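Local atomic coordinates of fructooligosaccharide ABC transporter substrate-binding protein FusA (Streptococcus pneumoniae, PDB entry 5G5Y), a protein that binds short- and long-chain fructooligosaccharides, preferring tetrasaccharides and larger, for import by the FusABC-MsmK ABC transporter of which it is the solute-binding subunit. Residues T4-T9 with D37-Q42; Y117-I122 with M310-V315; P103-L108 with M303-D308. All blocks are in the same frame, centred on the assembly; numbering follows the deposited sequence.

Contact 1 (T4-T9 with D37-Q42); sequences TLKFMT and DWTNYQ. With ZN (zinc ion), chain L.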
# COMPACT_ATOMS: atom_id res chain seq x y z
N THR A 4 20.10 -19.38 22.91
CA THR A 4 20.19 -19.38 21.45
C THR A 4 18.89 -19.72 20.76
O THR A 4 18.12 -20.55 21.24
CB THR A 4 21.22 -20.41 20.96
OG1 THR A 4 20.79 -21.72 21.35
CG2 THR A 4 22.54 -20.14 21.54
N LEU A 5 18.65 -19.13 19.59
CA LEU A 5 17.52 -19.55 18.77
C LEU A 5 17.96 -19.53 17.31
O LEU A 5 18.79 -18.71 16.91
CB LEU A 5 16.35 -18.60 18.96
CG LEU A 5 15.66 -18.54 20.32
CD1 LEU A 5 14.75 -17.34 20.38
CD2 LEU A 5 14.90 -19.84 20.59
N LYS A 6 17.36 -20.39 16.51
CA LYS A 6 17.66 -20.42 15.06
C LYS A 6 16.47 -19.83 14.30
O LYS A 6 15.38 -20.38 14.36
CB LYS A 6 17.85 -21.84 14.55
CG LYS A 6 19.11 -22.52 15.04
CD LYS A 6 19.21 -23.98 14.59
CE LYS A 6 19.22 -24.17 13.07
NZ LYS A 6 20.31 -23.45 12.34
N PHE A 7 16.72 -18.74 13.59
CA PHE A 7 15.70 -18.06 12.80
C PHE A 7 16.09 -18.08 11.33
O PHE A 7 17.21 -17.70 10.99
CB PHE A 7 15.58 -16.57 13.20
CG PHE A 7 14.97 -16.31 14.56
CD1 PHE A 7 14.31 -17.29 15.29
CD2 PHE A 7 14.97 -15.01 15.06
CE1 PHE A 7 13.74 -17.00 16.53
CE2 PHE A 7 14.42 -14.73 16.30
CZ PHE A 7 13.78 -15.72 17.03
N MET A 8 15.13 -18.44 10.47
CA MET A 8 15.25 -18.16 9.02
C MET A 8 14.81 -16.72 8.81
O MET A 8 13.88 -16.24 9.49
CB MET A 8 14.37 -19.09 8.22
CG MET A 8 14.50 -18.96 6.70
SD MET A 8 13.11 -19.72 5.84
CE MET A 8 13.10 -21.37 6.46
N THR A 9 15.48 -16.00 7.92
CA THR A 9 15.10 -14.63 7.62
C THR A 9 15.29 -14.29 6.14
O THR A 9 15.94 -15.02 5.41
CB THR A 9 15.86 -13.63 8.53
OG1 THR A 9 15.27 -12.33 8.43
CG2 THR A 9 17.35 -13.55 8.23
N ASP A 37 21.03 -17.50 15.62
CA ASP A 37 21.74 -18.15 14.55
C ASP A 37 20.86 -18.04 13.30
O ASP A 37 19.85 -18.74 13.18
CB ASP A 37 22.05 -19.61 14.86
CG ASP A 37 22.86 -20.25 13.76
OD1 ASP A 37 23.53 -19.49 13.04
OD2 ASP A 37 22.88 -21.47 13.64
N TRP A 38 21.26 -17.17 12.38
CA TRP A 38 20.41 -16.84 11.23
C TRP A 38 20.63 -17.74 10.05
O TRP A 38 21.79 -18.06 9.71
CB TRP A 38 20.62 -15.41 10.74
CG TRP A 38 20.37 -14.38 11.76
CD1 TRP A 38 21.29 -13.82 12.61
CD2 TRP A 38 19.10 -13.77 12.09
NE1 TRP A 38 20.68 -12.92 13.41
CE2 TRP A 38 19.35 -12.85 13.12
CE3 TRP A 38 17.80 -13.91 11.60
CZ2 TRP A 38 18.31 -12.08 13.70
CZ3 TRP A 38 16.77 -13.13 12.19
CH2 TRP A 38 17.05 -12.23 13.20
N THR A 39 19.52 -18.10 9.38
CA THR A 39 19.55 -18.66 8.03
C THR A 39 19.01 -17.55 7.18
O THR A 39 17.78 -17.32 7.18
CB THR A 39 18.70 -19.95 7.91
OG1 THR A 39 19.24 -20.95 8.76
CG2 THR A 39 18.69 -20.49 6.47
N ASN A 40 19.90 -16.85 6.48
CA ASN A 40 19.55 -15.63 5.81
C ASN A 40 19.48 -15.80 4.30
O ASN A 40 20.53 -15.91 3.65
CB ASN A 40 20.59 -14.57 6.16
CG ASN A 40 20.29 -13.21 5.59
OD1 ASN A 40 19.15 -12.88 5.27
ND2 ASN A 40 21.33 -12.40 5.48
N TYR A 41 18.26 -15.78 3.76
CA TYR A 41 18.06 -15.88 2.31
C TYR A 41 17.86 -14.51 1.69
O TYR A 41 16.90 -13.81 2.01
CB TYR A 41 16.91 -16.81 1.99
CG TYR A 41 17.11 -18.22 2.47
CD1 TYR A 41 18.32 -18.92 2.26
CD2 TYR A 41 16.06 -18.91 3.08
CE1 TYR A 41 18.47 -20.23 2.68
CE2 TYR A 41 16.19 -20.21 3.52
CZ TYR A 41 17.39 -20.89 3.30
OH TYR A 41 17.48 -22.21 3.75
N GLN A 42 18.78 -14.13 0.82
CA GLN A 42 18.82 -12.79 0.28
C GLN A 42 18.26 -12.70 -1.13
O GLN A 42 18.21 -11.62 -1.69
CB GLN A 42 20.25 -12.26 0.36
CG GLN A 42 20.67 -12.11 1.82
CD GLN A 42 21.96 -11.40 2.02
OE1 GLN A 42 23.00 -11.94 1.68
NE2 GLN A 42 21.94 -10.23 2.65
ZN ZN L . 24.69 -20.07 11.41
O HOH W 1 22.94 -24.12 13.55
O HOH W 2 20.12 -20.85 11.25
O HOH W 3 25.20 -22.05 12.04
O HOH W 4 24.70 -17.98 10.31
O HOH W 5 23.06 -21.10 10.33
O HOH W 6 25.73 -20.89 9.38
O HOH W 7 26.68 -19.01 12.03
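K6 and D37 lie side by side, pointing the same way, their charges meeting in a long, weak salt bridge of 3.5 Å between K6 NZ and D37 OD2. Two waters bridge the pair: one links NZ to OD2, and the other accepts a hydrogen bond from NZ and donates one to the backbone O of D37. The other carboxylate oxygen, D37 OD1, binds a zinc ion at 2.1 Å, with five waters completing a six-ligand shell.

Backbone bonds alternate in the parallel manner: D37 and T39 donate to L5 O and F7 O, F7 and T9 donate back to D37 O and T39 O, and Y41 N closes the series on T9 O at 2.9 Å. The two strands are the β-strands of a beta-alpha-beta unit, joined through helix 23-32, with 3-10 inside the sheet and 34-41 at its edge.

Aromatic contacts occupy both faces. On the F7 and T9 face, F7 and W38 form an offset edge-to-face pair, the F7 edge toward the face of the W38 six-membered ring, centroids 5.7 Å apart and planes at 72°. The methyl T9 CG2 presses on W38 CE3 at 3.4 Å, while W38 NE1 is held by N20. On the face of K6 and M8, M8 CG, anti to the backbone N (chi1 -175°), approaches Y41 CE2 at 3.8 Å, and M8 SD lies at the ring edge, a Met-aromatic contact; Y41 OH is hydrogen-bonded to the D52 carboxylate.

Contact 2 (Y117-I122 with M310-V315); sequences YSFPWI and MVITSV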
# COMPACT_ATOMS: atom_id res chain seq x y z
N TYR A 117 -1.89 -16.95 14.08
CA TYR A 117 -0.77 -17.76 13.58
C TYR A 117 0.49 -17.00 13.23
O TYR A 117 1.47 -17.62 12.84
CB TYR A 117 -1.23 -18.54 12.34
CG TYR A 117 -2.30 -19.56 12.66
CD1 TYR A 117 -1.99 -20.71 13.37
CD2 TYR A 117 -3.61 -19.38 12.25
CE1 TYR A 117 -2.95 -21.67 13.66
CE2 TYR A 117 -4.60 -20.35 12.52
CZ TYR A 117 -4.25 -21.49 13.23
OH TYR A 117 -5.21 -22.45 13.57
N SER A 118 0.49 -15.67 13.35
CA SER A 118 1.61 -14.89 12.88
C SER A 118 1.64 -13.56 13.56
O SER A 118 0.63 -13.13 14.12
CB SER A 118 1.58 -14.73 11.34
OG SER A 118 0.49 -13.97 10.89
N PHE A 119 2.78 -12.91 13.52
CA PHE A 119 2.94 -11.58 14.10
C PHE A 119 3.09 -10.54 12.99
O PHE A 119 3.91 -10.71 12.08
CB PHE A 119 4.16 -11.56 15.00
CG PHE A 119 4.08 -12.52 16.15
CD1 PHE A 119 3.46 -12.15 17.33
CD2 PHE A 119 4.61 -13.79 16.06
CE1 PHE A 119 3.37 -13.02 18.41
CE2 PHE A 119 4.54 -14.67 17.16
CZ PHE A 119 3.93 -14.28 18.32
N PRO A 120 2.34 -9.42 13.08
CA PRO A 120 2.22 -8.52 11.97
C PRO A 120 3.30 -7.44 11.92
O PRO A 120 4.02 -7.16 12.91
CB PRO A 120 0.86 -7.86 12.20
CG PRO A 120 0.77 -7.80 13.67
CD PRO A 120 1.32 -9.12 14.12
N TRP A 121 3.42 -6.90 10.73
CA TRP A 121 4.02 -5.57 10.50
C TRP A 121 2.87 -4.55 10.46
O TRP A 121 1.93 -4.71 9.67
CB TRP A 121 4.80 -5.56 9.19
CG TRP A 121 5.25 -4.22 8.66
CD1 TRP A 121 6.38 -3.53 9.02
CD2 TRP A 121 4.62 -3.45 7.62
NE1 TRP A 121 6.49 -2.38 8.26
CE2 TRP A 121 5.43 -2.32 7.39
CE3 TRP A 121 3.48 -3.63 6.82
CZ2 TRP A 121 5.11 -1.36 6.43
CZ3 TRP A 121 3.16 -2.68 5.88
CH2 TRP A 121 3.95 -1.54 5.71
N ILE A 122 2.99 -3.51 11.28
CA ILE A 122 2.06 -2.40 11.32
C ILE A 122 2.86 -1.11 11.13
O ILE A 122 3.79 -0.82 11.91
CB ILE A 122 1.30 -2.34 12.66
CG1 ILE A 122 0.42 -3.60 12.89
CG2 ILE A 122 0.42 -1.10 12.70
CD1 ILE A 122 0.01 -3.84 14.34
N MET A 310 6.36 -12.85 11.02
CA MET A 310 7.03 -13.88 11.83
C MET A 310 6.05 -14.95 12.18
O MET A 310 4.95 -14.64 12.58
CB MET A 310 7.58 -13.33 13.12
CG MET A 310 8.54 -14.26 13.85
SD MET A 310 9.97 -13.33 14.38
CE MET A 310 10.91 -14.58 15.29
N VAL A 311 6.44 -16.22 12.00
CA VAL A 311 5.71 -17.38 12.47
C VAL A 311 6.63 -18.24 13.36
O VAL A 311 7.85 -18.19 13.24
CB VAL A 311 5.15 -18.23 11.34
CG1 VAL A 311 4.09 -17.49 10.53
CG2 VAL A 311 6.25 -18.73 10.40
N ILE A 312 6.04 -19.02 14.24
CA ILE A 312 6.79 -19.89 15.13
C ILE A 312 6.50 -21.32 14.69
O ILE A 312 5.32 -21.71 14.53
CB ILE A 312 6.38 -19.65 16.57
CG1 ILE A 312 6.84 -18.25 17.02
CG2 ILE A 312 6.96 -20.77 17.48
CD1 ILE A 312 6.42 -17.90 18.45
N THR A 313 7.55 -22.11 14.50
CA THR A 313 7.37 -23.47 13.99
C THR A 313 7.06 -24.47 15.08
O THR A 313 7.34 -24.23 16.27
CB THR A 313 8.60 -24.00 13.26
OG1 THR A 313 9.65 -24.18 14.21
CG2 THR A 313 9.04 -23.05 12.19
N SER A 314 6.56 -25.62 14.64
CA SER A 314 6.28 -26.73 15.55
C SER A 314 7.50 -27.39 16.19
O SER A 314 7.29 -28.23 17.08
CB SER A 314 5.49 -27.82 14.81
OG SER A 314 6.29 -28.33 13.77
N VAL A 315 8.73 -27.06 15.76
CA VAL A 315 9.96 -27.62 16.36
C VAL A 315 10.57 -26.74 17.44
O VAL A 315 11.56 -27.11 18.04
CB VAL A 315 11.06 -27.99 15.33
CG1 VAL A 315 10.53 -29.03 14.34
CG2 VAL A 315 11.64 -26.79 14.60
O HOH W 8 3.24 -19.29 14.35
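F119 and I312 both turn CG or CG1 anti to their own carbonyl carbon (chi1 -61° and -68°), and with the I312 chain extended beyond CG1, its methyl CD1 comes to the edge of the phenylalanine ring, 4.0 Å from F119 CE2. The two side chains cross at an angle to one another. What they join is the border of the β-sheet core of one lobe: strand 310-312 is one of the two edge strands of the four-stranded sheet, and the chain through S118 and F119 passes alongside it in the antiparallel sense. The order 34-41, 3-10, 61-63, 310-312 is consistent with the type 2 solute-binding protein fold; the antiparallel strand, which here follows the chain's return from the other lobe, runs against 61-63.

One carbonyl does much of the work. M310 O accepts the backbone N of F119 at 2.9 Å, fairly straight (161° at the hydrogen) and in the carbonyl plane, and the same oxygen has S118 CA at 3.4 Å as a CA-H donor. It also lies at the F119 ring edge, 3.6 Å from CD2; the ring edge thus has M310 O and I312 CD1 as its neighbours across the contact. Next along, the CG1 branch of V311 packs on S118 CB at 3.8 Å, and S118 OG is hydrogen-bonded to R307 O.

Alternate residues face different helices: M310 and I312 pack on helix 319-329, where I326 also meets F119, while V311 and S118 share L72 of helix 69-77. Beyond direct backbone bonding, a water spans the widening gap, accepting from I312 N at 2.8 Å and lying 2.9 Å from Y117 O.

Contact 3 (P103-L108 with M303-D308); sequences PEYKAL and MGFARD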
# COMPACT_ATOMS: atom_id res chain seq x y z
N PRO A 103 -7.52 -2.14 18.94
CA PRO A 103 -8.07 -3.47 18.88
C PRO A 103 -8.48 -3.97 17.51
O PRO A 103 -8.65 -5.18 17.36
CB PRO A 103 -9.29 -3.42 19.82
CG PRO A 103 -9.61 -1.99 19.98
CD PRO A 103 -8.36 -1.21 19.72
N GLU A 104 -8.62 -3.08 16.53
CA GLU A 104 -8.86 -3.53 15.17
C GLU A 104 -7.77 -4.48 14.68
O GLU A 104 -8.06 -5.38 13.89
CB GLU A 104 -9.00 -2.35 14.22
CG GLU A 104 -7.68 -1.65 13.93
CD GLU A 104 -7.88 -0.30 13.34
OE1 GLU A 104 -8.02 0.68 14.13
OE2 GLU A 104 -7.92 -0.24 12.08
N TYR A 105 -6.51 -4.29 15.12
CA TYR A 105 -5.44 -5.14 14.64
C TYR A 105 -5.60 -6.55 15.16
O TYR A 105 -5.26 -7.47 14.45
CB TYR A 105 -4.05 -4.59 14.97
CG TYR A 105 -3.72 -3.34 14.18
CD1 TYR A 105 -3.70 -3.34 12.80
CD2 TYR A 105 -3.47 -2.15 14.83
CE1 TYR A 105 -3.42 -2.19 12.08
CE2 TYR A 105 -3.17 -1.00 14.13
CZ TYR A 105 -3.14 -1.03 12.74
OH TYR A 105 -2.86 0.08 12.03
N LYS A 106 -6.14 -6.72 16.36
CA LYS A 106 -6.37 -8.04 16.90
C LYS A 106 -7.31 -8.83 16.01
O LYS A 106 -7.04 -10.01 15.72
CB LYS A 106 -6.93 -7.99 18.32
CG LYS A 106 -6.75 -9.31 19.05
CD LYS A 106 -7.12 -9.17 20.52
CE LYS A 106 -6.19 -9.94 21.43
NZ LYS A 106 -6.36 -11.40 21.25
N ALA A 107 -8.36 -8.18 15.53
CA ALA A 107 -9.31 -8.81 14.60
C ALA A 107 -8.62 -9.21 13.30
O ALA A 107 -8.83 -10.31 12.80
CB ALA A 107 -10.51 -7.90 14.36
N LEU A 108 -7.74 -8.36 12.79
CA LEU A 108 -7.02 -8.66 11.54
C LEU A 108 -6.02 -9.82 11.69
O LEU A 108 -5.71 -10.49 10.71
CB LEU A 108 -6.30 -7.41 11.04
CG LEU A 108 -7.12 -6.17 10.65
CD1 LEU A 108 -6.21 -5.09 10.10
CD2 LEU A 108 -8.23 -6.48 9.66
N MET A 303 -3.59 -0.36 3.38
CA MET A 303 -3.32 -0.24 4.82
C MET A 303 -1.87 -0.64 5.05
O MET A 303 -1.41 -1.61 4.44
CB MET A 303 -4.25 -1.15 5.61
CG MET A 303 -4.36 -0.78 7.09
SD MET A 303 -5.03 -2.08 8.16
CE MET A 303 -5.48 -1.08 9.56
N GLY A 304 -1.17 0.06 5.94
CA GLY A 304 0.19 -0.32 6.34
C GLY A 304 0.12 -1.50 7.29
O GLY A 304 0.24 -1.36 8.51
N PHE A 305 -0.16 -2.66 6.72
CA PHE A 305 -0.40 -3.86 7.51
C PHE A 305 -0.02 -5.09 6.73
O PHE A 305 -0.38 -5.22 5.56
CB PHE A 305 -1.86 -3.96 7.94
CG PHE A 305 -2.18 -5.18 8.76
CD1 PHE A 305 -1.82 -5.27 10.10
CD2 PHE A 305 -2.81 -6.28 8.15
CE1 PHE A 305 -2.18 -6.39 10.85
CE2 PHE A 305 -3.11 -7.41 8.88
CZ PHE A 305 -2.78 -7.47 10.23
N ALA A 306 0.77 -5.94 7.35
CA ALA A 306 1.02 -7.28 6.80
C ALA A 306 0.84 -8.25 7.89
O ALA A 306 1.47 -8.13 8.94
CB ALA A 306 2.41 -7.37 6.21
N ARG A 307 -0.03 -9.25 7.66
CA ARG A 307 -0.43 -10.17 8.69
C ARG A 307 0.74 -10.98 9.27
O ARG A 307 0.76 -11.28 10.46
CB ARG A 307 -1.48 -11.16 8.16
CG ARG A 307 -2.50 -11.51 9.21
CD ARG A 307 -3.65 -12.37 8.70
NE ARG A 307 -4.14 -12.02 7.37
CZ ARG A 307 -5.06 -11.09 7.09
NH1 ARG A 307 -5.62 -10.36 8.04
NH2 ARG A 307 -5.41 -10.91 5.80
N ASP A 308 1.69 -11.34 8.40
CA ASP A 308 2.79 -12.22 8.77
C ASP A 308 4.16 -11.67 8.44
O ASP A 308 4.59 -11.66 7.27
CB ASP A 308 2.59 -13.58 8.11
CG ASP A 308 3.79 -14.46 8.21
OD1 ASP A 308 4.58 -14.37 9.22
OD2 ASP A 308 3.94 -15.28 7.28
O HOH W 9 -1.71 0.23 9.55
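L108 lays its CD1 methyl over the middle of the F305 ring, 4.0 Å from the centroid and only 7° off the ring normal, a CH-pi contact. Its CB meets the ring too, 3.6 Å from F305 CZ. F305 can receive the leucine because its CG stands anti to the backbone N (chi1 180°), carrying the ring out toward helix 104-109. Beside it, the Y105 ring is nearly parallel, at 18°, but slid so far that the two barely overlap.

M303 fills in along the same side. Its SD meets L108 CD1 at 3.8 Å, the two chains reaching toward each other tip to tip, and its terminal CE lies 3.4 Å from Y105 CE1, with the E104 carboxylate also close by. G304 is the centre of an inverse gamma turn, and a water donates both to G304 O and to Y105 OH, each at 2.7 Å; the tyrosine hydroxyl is also hydrogen-bonded to E124.

The contact thus packs a short helix against the 305-306 edge strand, which pairs with strand 121-123, the strand that ends in the substrate-binding residue E123. At the far end, R307 bends its chain at chi3 and sends NH1 to L108 O at 2.7 Å, along a carbonyl lone pair and within the guanidinium plane. NH1 also bonds R424 O, and NH2 forms a salt bridge with D69. A cation held at the carbonyl end of the helix should suit the helix dipole, and these partners together would fix the rotation of the guanidinium.

Overall arrangement
The three contacts form a row through one lobe: contact 1 and contact 2 have centres 14 Å apart, contact 2 and contact 3 13 Å, and contacts 1 and 3 25 Å. Contacts 1 and 2 reach the same four-stranded sheet and touch where F7 CZ meets M310 CE at 3.6 Å. Contacts 2 and 3 meet through strands 121-123 and 305-306, neighbours in a second, three-stranded sheet. Along the sequence contact 1 closes first; the segments of the other two then alternate, 103-108, 117-122, 303-308, 310-315. Late residues thus complete sheets begun by early ones, close to substrate-binding residues: the F305 side chain is about 8 Å from that of E123, and M310's about 5 Å from K309's.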